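Long-range contact in hypothetical protein VC1899 (Vibrio cholerae, PDB 1XMX), which is of unknown function but carries a Card1-like endonuclease domain of the PDDEXK clan and probably binds nucleic acid: residues I62-R76 with H99-Y111. Numbering follows the deposited sequence.
Sequences IPAGSNTSAIKSAIR and HRLLSAYEVFRSY
Ile75 packs against Ala104, Val107 and Phe108 where helices 68-76 and 99-110 cross at -44°, their axes 8.9 Å apart. Its two branches divide the work: CD1 rests on Ala104 CB at 3.8 Å, while CG2, anti to the backbone N, meets Phe108 CZ at 3.7 Å and Val107 CG1. The short side chains of Ser103 and Ala104 suit this close approach. At Ser103, CB lies 3.6 Å from Lys72 CG, and the hydroxyl turns back to donate to His99 O (OG to O 2.8 Å), so that its donor is used within its own helix.

Charged and polar groups border this apolar seam. The extended Lys72 brings NZ to Glu106 OE1 in a salt bridge whose detail is doubtful. Arg76, bent at chi3 (-88°), lays one guanidinium face over Val107 CG1 and gives Ser110 OG a weak bond from NH2.

At the loop end, Arg100 runs out past Ile62 CD1. Its NE donates to a water (2.9 Å) that in turn donates to Pro63 O and Gly65 O; NH2 bonds weakly to Ala64 O and pairs with Asp36. A second water, 2.7 Å from His99 NE2, donates to Ala64 O.

Such packing joins neighbouring helices of a Rossmann-like α/β domain, whose parallel strands run in the order 3-2-1-4-5; Ala104 and Phe108 touch Phe91 of strand 88-92.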
ATOM      1  N   ILE A  62       4.045  30.378  -4.724  1.00 22.41           N
ATOM      2  CA  ILE A  62       3.053  31.410  -4.867  1.00 21.68           C
ATOM      3  C   ILE A  62       2.748  31.946  -3.493  1.00 22.26           C
ATOM      4  O   ILE A  62       3.061  31.347  -2.486  1.00 24.44           O
ATOM      5  CB  ILE A  62       1.748  30.909  -5.509  1.00 21.71           C
ATOM      6  CG1 ILE A  62       1.408  29.534  -4.967  1.00 22.59           C
ATOM      7  CG2 ILE A  62       1.873  30.840  -7.106  1.00 21.59           C
ATOM      8  CD1 ILE A  62      -0.098  29.180  -4.956  1.00 24.52           C
ATOM      9  N   PRO A  63       2.101  33.093  -3.451  1.00 23.57           N
ATOM     10  CA  PRO A  63       1.752  33.570  -2.145  1.00 22.34           C
ATOM     11  C   PRO A  63       0.658  32.653  -1.619  1.00 20.64           C
ATOM     12  O   PRO A  63      -0.017  31.966  -2.372  1.00 20.20           O
ATOM     13  CB  PRO A  63       1.274  35.014  -2.411  1.00 22.17           C
ATOM     14  CG  PRO A  63       0.941  35.092  -3.867  1.00 23.28           C
ATOM     15  CD  PRO A  63       1.647  33.965  -4.560  1.00 22.78           C
ATOM     16  N   ALA A  64       0.522  32.599  -0.326  1.00 20.41           N
ATOM     17  CA  ALA A  64      -0.355  31.605   0.314  1.00 21.57           C
ATOM     18  C   ALA A  64      -1.834  32.041   0.485  1.00 20.80           C
ATOM     19  O   ALA A  64      -2.706  31.200   0.619  1.00 22.65           O
ATOM     20  CB  ALA A  64       0.259  31.188   1.666  1.00 19.93           C
ATOM     21  N   GLY A  65      -2.121  33.334   0.461  1.00 20.99           N
ATOM     22  CA  GLY A  65      -3.503  33.793   0.528  1.00 22.21           C
ATOM     23  C   GLY A  65      -4.401  33.317  -0.599  1.00 23.42           C
ATOM     24  O   GLY A  65      -3.952  32.693  -1.595  1.00 27.08           O
ATOM     25  N   SER A  66      -5.681  33.603  -0.452  1.00 22.64           N
ATOM     26  CA  SER A  66      -6.683  33.191  -1.418  1.00 23.90           C
ATOM     27  C   SER A  66      -6.843  34.175  -2.582  1.00 24.78           C
ATOM     28  O   SER A  66      -7.568  33.857  -3.516  1.00 26.86           O
ATOM     29  CB  SER A  66      -8.026  33.063  -0.706  1.00 25.06           C
ATOM     30  OG  SER A  66      -8.330  34.307  -0.064  1.00 25.60           O
ATOM     31  N   ASN A  67      -6.192  35.348  -2.528  1.00 24.83           N
ATOM     32  CA  ASN A  67      -6.176  36.324  -3.649  1.00 24.32           C
ATOM     33  C   ASN A  67      -5.596  35.725  -4.932  1.00 24.24           C
ATOM     34  O   ASN A  67      -4.389  35.466  -5.027  1.00 24.48           O
ATOM     35  CB  ASN A  67      -5.469  37.647  -3.265  1.00 23.64           C
ATOM     36  CG  ASN A  67      -5.611  38.774  -4.343  1.00 24.96           C
ATOM     37  OD1 ASN A  67      -5.817  38.528  -5.538  1.00 22.74           O
ATOM     38  ND2 ASN A  67      -5.474  40.035  -3.892  1.00 24.60           N
ATOM     39  N   THR A  68      -6.500  35.531  -5.907  1.00 24.86           N
ATOM     40  CA  THR A  68      -6.258  34.829  -7.160  1.00 23.78           C
ATOM     41  C   THR A  68      -5.678  35.767  -8.250  1.00 25.31           C
ATOM     42  O   THR A  68      -4.971  35.301  -9.145  1.00 23.82           O
ATOM     43  CB  THR A  68      -7.562  34.035  -7.674  1.00 23.35           C
ATOM     44  OG1 THR A  68      -8.634  34.949  -7.965  1.00 21.33           O
ATOM     45  CG2 THR A  68      -8.055  32.910  -6.653  1.00 21.58           C
ATOM     46  N   SER A  69      -5.913  37.083  -8.162  1.00 25.65           N
ATOM     47  CA  SER A  69      -5.198  37.981  -9.080  1.00 24.62           C
ATOM     48  C   SER A  69      -3.696  38.073  -8.724  1.00 23.37           C
ATOM     49  O   SER A  69      -2.871  38.204  -9.604  1.00 22.40           O
ATOM     50  CB  SER A  69      -5.892  39.348  -9.274  1.00 26.36           C
ATOM     51  OG  SER A  69      -5.599  40.272  -8.240  1.00 28.08           O
ATOM     52  N   ALA A  70      -3.348  37.905  -7.447  1.00 21.38           N
ATOM     53  CA  ALA A  70      -1.930  37.747  -7.018  1.00 19.88           C
ATOM     54  C   ALA A  70      -1.327  36.372  -7.419  1.00 19.42           C
ATOM     55  O   ALA A  70      -0.182  36.287  -7.867  1.00 19.99           O
ATOM     56  CB  ALA A  70      -1.782  37.989  -5.499  1.00 16.75           C
ATOM     57  N   ILE A  71      -2.083  35.291  -7.253  1.00 20.61           N
ATOM     58  CA  ILE A  71      -1.635  33.982  -7.791  1.00 21.67           C
ATOM     59  C   ILE A  71      -1.416  34.007  -9.323  1.00 23.30           C
ATOM     60  O   ILE A  71      -0.348  33.588  -9.816  1.00 25.66           O
ATOM     61  CB  ILE A  71      -2.603  32.824  -7.388  1.00 23.32           C
ATOM     62  CG1 ILE A  71      -2.747  32.743  -5.865  1.00 21.22           C
ATOM     63  CG2 ILE A  71      -2.128  31.448  -7.976  1.00 21.12           C
ATOM     64  CD1 ILE A  71      -3.860  31.752  -5.431  1.00 23.67           C
ATOM     65  N   LYS A  72      -2.396  34.489 -10.082  1.00 22.01           N
ATOM     66  CA  LYS A  72      -2.284  34.581 -11.535  1.00 23.52           C
ATOM     67  C   LYS A  72      -1.110  35.447 -11.958  1.00 25.90           C
ATOM     68  O   LYS A  72      -0.455  35.213 -12.968  1.00 25.09           O
ATOM     69  CB  LYS A  72      -3.552  35.213 -12.127  1.00 24.29           C
ATOM     70  CG  LYS A  72      -4.746  34.277 -12.115  1.00 25.84           C
ATOM     71  CD  LYS A  72      -5.952  34.793 -12.924  1.00 25.48           C
ATOM     72  CE  LYS A  72      -7.095  33.757 -12.748  1.00 26.58           C
ATOM     73  NZ  LYS A  72      -8.438  34.128 -13.340  1.00 27.18           N
ATOM     74  N   SER A  73      -0.910  36.532 -11.223  1.00 26.53           N
ATOM     75  CA  SER A  73       0.258  37.351 -11.438  1.00 25.88           C
ATOM     76  C   SER A  73       1.609  36.590 -11.215  1.00 24.73           C
ATOM     77  O   SER A  73       2.547  36.720 -12.032  1.00 24.79           O
ATOM     78  CB  SER A  73       0.165  38.544 -10.518  1.00 25.01           C
ATOM     79  OG  SER A  73       0.604  39.614 -11.245  1.00 26.96           O
ATOM     80  N   ALA A  74       1.717  35.831 -10.116  1.00 22.91           N
ATOM     81  CA  ALA A  74       2.937  35.076  -9.853  1.00 22.59           C
ATOM     82  C   ALA A  74       3.138  34.057 -10.973  1.00 21.89           C
ATOM     83  O   ALA A  74       4.217  33.928 -11.517  1.00 21.62           O
ATOM     84  CB  ALA A  74       2.867  34.370  -8.432  1.00 23.88           C
ATOM     85  N   ILE A  75       2.063  33.392 -11.376  1.00 21.65           N
ATOM     86  CA  ILE A  75       2.182  32.330 -12.367  1.00 21.88           C
ATOM     87  C   ILE A  75       2.452  32.840 -13.782  1.00 24.30           C
ATOM     88  O   ILE A  75       3.126  32.181 -14.578  1.00 26.01           O
ATOM     89  CB  ILE A  75       0.959  31.364 -12.314  1.00 21.64           C
ATOM     90  CG1 ILE A  75       0.914  30.664 -10.931  1.00 21.35           C
ATOM     91  CG2 ILE A  75       1.012  30.340 -13.499  1.00 18.42           C
ATOM     92  CD1 ILE A  75      -0.434  29.929 -10.580  1.00 21.66           C
ATOM     93  N   ARG A  76       1.909  34.000 -14.107  1.00 24.81           N
ATOM     94  CA  ARG A  76       2.166  34.600 -15.407  1.00 26.99           C
ATOM     95  C   ARG A  76       3.641  35.014 -15.539  1.00 27.00           C
ATOM     96  O   ARG A  76       4.220  34.871 -16.590  1.00 25.81           O
ATOM     97  CB  ARG A  76       1.245  35.788 -15.615  1.00 28.23           C
ATOM     98  CG  ARG A  76       1.102  36.173 -17.038  1.00 32.12           C
ATOM     99  CD  ARG A  76      -0.117  37.076 -17.215  1.00 35.16           C
ATOM    100  NE  ARG A  76      -1.361  36.315 -17.451  1.00 37.61           N
ATOM    101  CZ  ARG A  76      -1.671  35.703 -18.603  1.00 37.76           C
ATOM    102  NH1 ARG A  76      -0.811  35.750 -19.645  1.00 37.40           N
ATOM    103  NH2 ARG A  76      -2.849  35.069 -18.723  1.00 35.52           N
ATOM    104  N   HIS A  99      -8.890  27.046  -6.356  1.00 18.25           N
ATOM    105  CA  HIS A  99      -8.552  28.425  -6.633  1.00 20.46           C
ATOM    106  C   HIS A  99      -7.193  28.565  -7.298  1.00 20.02           C
ATOM    107  O   HIS A  99      -7.048  29.283  -8.254  1.00 20.87           O
ATOM    108  CB  HIS A  99      -8.706  29.358  -5.396  1.00 20.93           C
ATOM    109  CG  HIS A  99      -7.653  29.181  -4.342  1.00 25.64           C
ATOM    110  ND1 HIS A  99      -7.323  27.952  -3.800  1.00 25.58           N
ATOM    111  CD2 HIS A  99      -6.919  30.096  -3.659  1.00 27.16           C
ATOM    112  CE1 HIS A  99      -6.389  28.115  -2.880  1.00 25.74           C
ATOM    113  NE2 HIS A  99      -6.132  29.405  -2.765  1.00 25.47           N
ATOM    114  N   ARG A 100      -6.194  27.890  -6.778  1.00 19.76           N
ATOM    115  CA  ARG A 100      -4.871  27.907  -7.402  1.00 19.48           C
ATOM    116  C   ARG A 100      -4.949  27.176  -8.755  1.00 18.52           C
ATOM    117  O   ARG A 100      -4.320  27.598  -9.702  1.00 19.88           O
ATOM    118  CB  ARG A 100      -3.859  27.188  -6.471  1.00 18.25           C
ATOM    119  CG  ARG A 100      -3.620  27.939  -5.137  1.00 19.84           C
ATOM    120  CD  ARG A 100      -2.957  27.105  -4.061  1.00 21.44           C
ATOM    121  NE  ARG A 100      -2.697  27.883  -2.842  1.00 22.44           N
ATOM    122  CZ  ARG A 100      -2.272  27.347  -1.692  1.00 22.38           C
ATOM    123  NH1 ARG A 100      -2.118  26.036  -1.592  1.00 26.37           N
ATOM    124  NH2 ARG A 100      -2.035  28.097  -0.638  1.00 20.11           N
ATOM    125  N   LEU A 101      -5.646  26.035  -8.805  1.00 17.29           N
ATOM    126  CA  LEU A 101      -5.725  25.222 -10.052  1.00 18.79           C
ATOM    127  C   LEU A 101      -6.257  26.012 -11.208  1.00 18.22           C
ATOM    128  O   LEU A 101      -5.678  25.993 -12.272  1.00 18.74           O
ATOM    129  CB  LEU A 101      -6.595  23.959  -9.898  1.00 17.24           C
ATOM    130  CG  LEU A 101      -6.714  23.000 -11.089  1.00 19.13           C
ATOM    131  CD1 LEU A 101      -5.375  22.253 -11.278  1.00 19.17           C
ATOM    132  CD2 LEU A 101      -7.804  21.953 -10.885  1.00 18.58           C
ATOM    133  N   LEU A 102      -7.378  26.705 -10.984  1.00 18.70           N
ATOM    134  CA  LEU A 102      -8.022  27.458 -12.028  1.00 18.58           C
ATOM    135  C   LEU A 102      -7.282  28.751 -12.383  1.00 18.39           C
ATOM    136  O   LEU A 102      -7.406  29.223 -13.497  1.00 19.07           O
ATOM    137  CB  LEU A 102      -9.479  27.758 -11.686  1.00 19.38           C
ATOM    138  CG  LEU A 102     -10.316  26.494 -11.538  1.00 20.64           C
ATOM    139  CD1 LEU A 102     -11.733  26.886 -11.289  1.00 18.69           C
ATOM    140  CD2 LEU A 102     -10.194  25.701 -12.813  1.00 20.34           C
ATOM    141  N   SER A 103      -6.499  29.299 -11.459  1.00 17.05           N
ATOM    142  CA  SER A 103      -5.663  30.448 -11.785  1.00 17.92           C
ATOM    143  C   SER A 103      -4.552  29.994 -12.731  1.00 18.94           C
ATOM    144  O   SER A 103      -4.337  30.624 -13.744  1.00 20.55           O
ATOM    145  CB  SER A 103      -5.023  31.041 -10.530  1.00 19.75           C
ATOM    146  OG  SER A 103      -6.015  31.456  -9.616  1.00 19.72           O
ATOM    147  N   ALA A 104      -3.849  28.910 -12.376  1.00 16.45           N
ATOM    148  CA  ALA A 104      -2.832  28.331 -13.241  1.00 18.47           C
ATOM    149  C   ALA A 104      -3.408  27.912 -14.585  1.00 19.78           C
ATOM    150  O   ALA A 104      -2.757  28.115 -15.598  1.00 20.16           O
ATOM    151  CB  ALA A 104      -2.169  27.151 -12.582  1.00 15.35           C
ATOM    152  N   TYR A 105      -4.590  27.279 -14.587  1.00 21.15           N
ATOM    153  CA  TYR A 105      -5.247  26.900 -15.858  1.00 20.63           C
ATOM    154  C   TYR A 105      -5.412  28.099 -16.835  1.00 22.22           C
ATOM    155  O   TYR A 105      -5.115  27.981 -18.083  1.00 17.87           O
ATOM    156  CB  TYR A 105      -6.612  26.230 -15.615  1.00 24.12           C
ATOM    157  CG  TYR A 105      -7.280  25.697 -16.898  1.00 25.02           C
ATOM    158  CD1 TYR A 105      -8.060  26.512 -17.725  1.00 25.98           C
ATOM    159  CD2 TYR A 105      -7.096  24.382 -17.292  1.00 26.19           C
ATOM    160  CE1 TYR A 105      -8.650  26.006 -18.929  1.00 25.58           C
ATOM    161  CE2 TYR A 105      -7.683  23.889 -18.462  1.00 26.15           C
ATOM    162  CZ  TYR A 105      -8.451  24.698 -19.268  1.00 25.86           C
ATOM    163  OH  TYR A 105      -9.005  24.126 -20.436  1.00 27.95           O
ATOM    164  N   GLU A 106      -5.890  29.231 -16.296  1.00 22.63           N
ATOM    165  CA  GLU A 106      -6.125  30.429 -17.143  1.00 27.49           C
ATOM    166  C   GLU A 106      -4.799  30.866 -17.783  1.00 24.85           C
ATOM    167  O   GLU A 106      -4.728  31.122 -18.979  1.00 25.10           O
ATOM    168  CB  GLU A 106      -6.732  31.594 -16.353  1.00 26.49           C
ATOM    169  CG  GLU A 106      -7.083  32.822 -17.230  1.00 32.67           C
ATOM    170  CD  GLU A 106      -7.329  34.125 -16.426  1.00 35.49           C
ATOM    171  OE1 GLU A 106      -6.455  34.478 -15.592  1.00 40.24           O
ATOM    172  OE2 GLU A 106      -8.376  34.817 -16.628  1.00 38.43           O
ATOM    173  N   VAL A 107      -3.759  30.966 -16.963  1.00 23.33           N
ATOM    174  CA  VAL A 107      -2.467  31.423 -17.441  1.00 23.62           C
ATOM    175  C   VAL A 107      -1.923  30.459 -18.514  1.00 23.17           C
ATOM    176  O   VAL A 107      -1.593  30.857 -19.635  1.00 21.09           O
ATOM    177  CB  VAL A 107      -1.429  31.578 -16.282  1.00 23.39           C
ATOM    178  CG1 VAL A 107      -0.091  31.989 -16.855  1.00 20.88           C
ATOM    179  CG2 VAL A 107      -1.921  32.607 -15.247  1.00 22.66           C
ATOM    180  N   PHE A 108      -1.865  29.180 -18.179  1.00 22.52           N
ATOM    181  CA  PHE A 108      -1.242  28.214 -19.101  1.00 22.79           C
ATOM    182  C   PHE A 108      -2.060  28.020 -20.394  1.00 23.48           C
ATOM    183  O   PHE A 108      -1.497  27.873 -21.489  1.00 22.16           O
ATOM    184  CB  PHE A 108      -0.980  26.881 -18.388  1.00 20.57           C
ATOM    185  CG  PHE A 108       0.003  27.001 -17.255  1.00 20.88           C
ATOM    186  CD1 PHE A 108       1.044  27.911 -17.321  1.00 22.83           C
ATOM    187  CD2 PHE A 108      -0.070  26.182 -16.160  1.00 19.05           C
ATOM    188  CE1 PHE A 108       1.976  28.001 -16.270  1.00 24.77           C
ATOM    189  CE2 PHE A 108       0.857  26.264 -15.128  1.00 20.21           C
ATOM    190  CZ  PHE A 108       1.878  27.159 -15.186  1.00 22.23           C
ATOM    191  N   ARG A 109      -3.377  28.023 -20.265  1.00 22.40           N
ATOM    192  CA  ARG A 109      -4.218  27.929 -21.431  1.00 24.51           C
ATOM    193  C   ARG A 109      -3.981  29.117 -22.421  1.00 25.05           C
ATOM    194  O   ARG A 109      -3.968  28.932 -23.647  1.00 25.84           O
ATOM    195  CB  ARG A 109      -5.692  27.790 -21.020  1.00 24.90           C
ATOM    196  CG  ARG A 109      -6.639  27.843 -22.181  1.00 27.42           C
ATOM    197  CD  ARG A 109      -6.528  26.581 -23.067  1.00 28.73           C
ATOM    198  NE  ARG A 109      -7.537  26.642 -24.125  1.00 29.98           N
ATOM    199  CZ  ARG A 109      -7.425  27.367 -25.224  1.00 29.85           C
ATOM    200  NH1 ARG A 109      -6.340  28.095 -25.450  1.00 32.24           N
ATOM    201  NH2 ARG A 109      -8.409  27.380 -26.083  1.00 29.78           N
ATOM    202  N   SER A 110      -3.718  30.309 -21.905  1.00 24.42           N
ATOM    203  CA  SER A 110      -3.470  31.446 -22.801  1.00 24.74           C
ATOM    204  C   SER A 110      -2.176  31.328 -23.605  1.00 24.68           C
ATOM    205  O   SER A 110      -2.061  31.905 -24.657  1.00 23.05           O
ATOM    206  CB  SER A 110      -3.501  32.789 -22.074  1.00 24.06           C
ATOM    207  OG  SER A 110      -2.403  32.882 -21.205  1.00 24.53           O
ATOM    208  N   TYR A 111      -1.221  30.568 -23.088  1.00 25.59           N
ATOM    209  CA  TYR A 111       0.011  30.229 -23.774  1.00 23.97           C
ATOM    210  C   TYR A 111      -0.140  29.024 -24.710  1.00 23.83           C
ATOM    211  O   TYR A 111       0.828  28.604 -25.338  1.00 23.00           O
ATOM    212  CB  TYR A 111       1.094  29.947 -22.725  1.00 25.71           C
ATOM    213  CG  TYR A 111       1.661  31.218 -22.120  1.00 26.94           C
ATOM    214  CD1 TYR A 111       2.711  31.880 -22.743  1.00 26.17           C
ATOM    215  CD2 TYR A 111       1.114  31.784 -20.959  1.00 26.23           C
ATOM    216  CE1 TYR A 111       3.234  33.047 -22.228  1.00 27.17           C
ATOM    217  CE2 TYR A 111       1.626  32.960 -20.439  1.00 27.01           C
ATOM    218  CZ  TYR A 111       2.702  33.581 -21.095  1.00 27.56           C
ATOM    219  OH  TYR A 111       3.245  34.749 -20.633  1.00 28.74           O
TER
HETATM  220  O   HOH W   1      -2.532  30.727  -2.478  1.00 20.97           O
HETATM  221  O   HOH W   2      -4.952  30.151  -0.445  1.00 28.63           O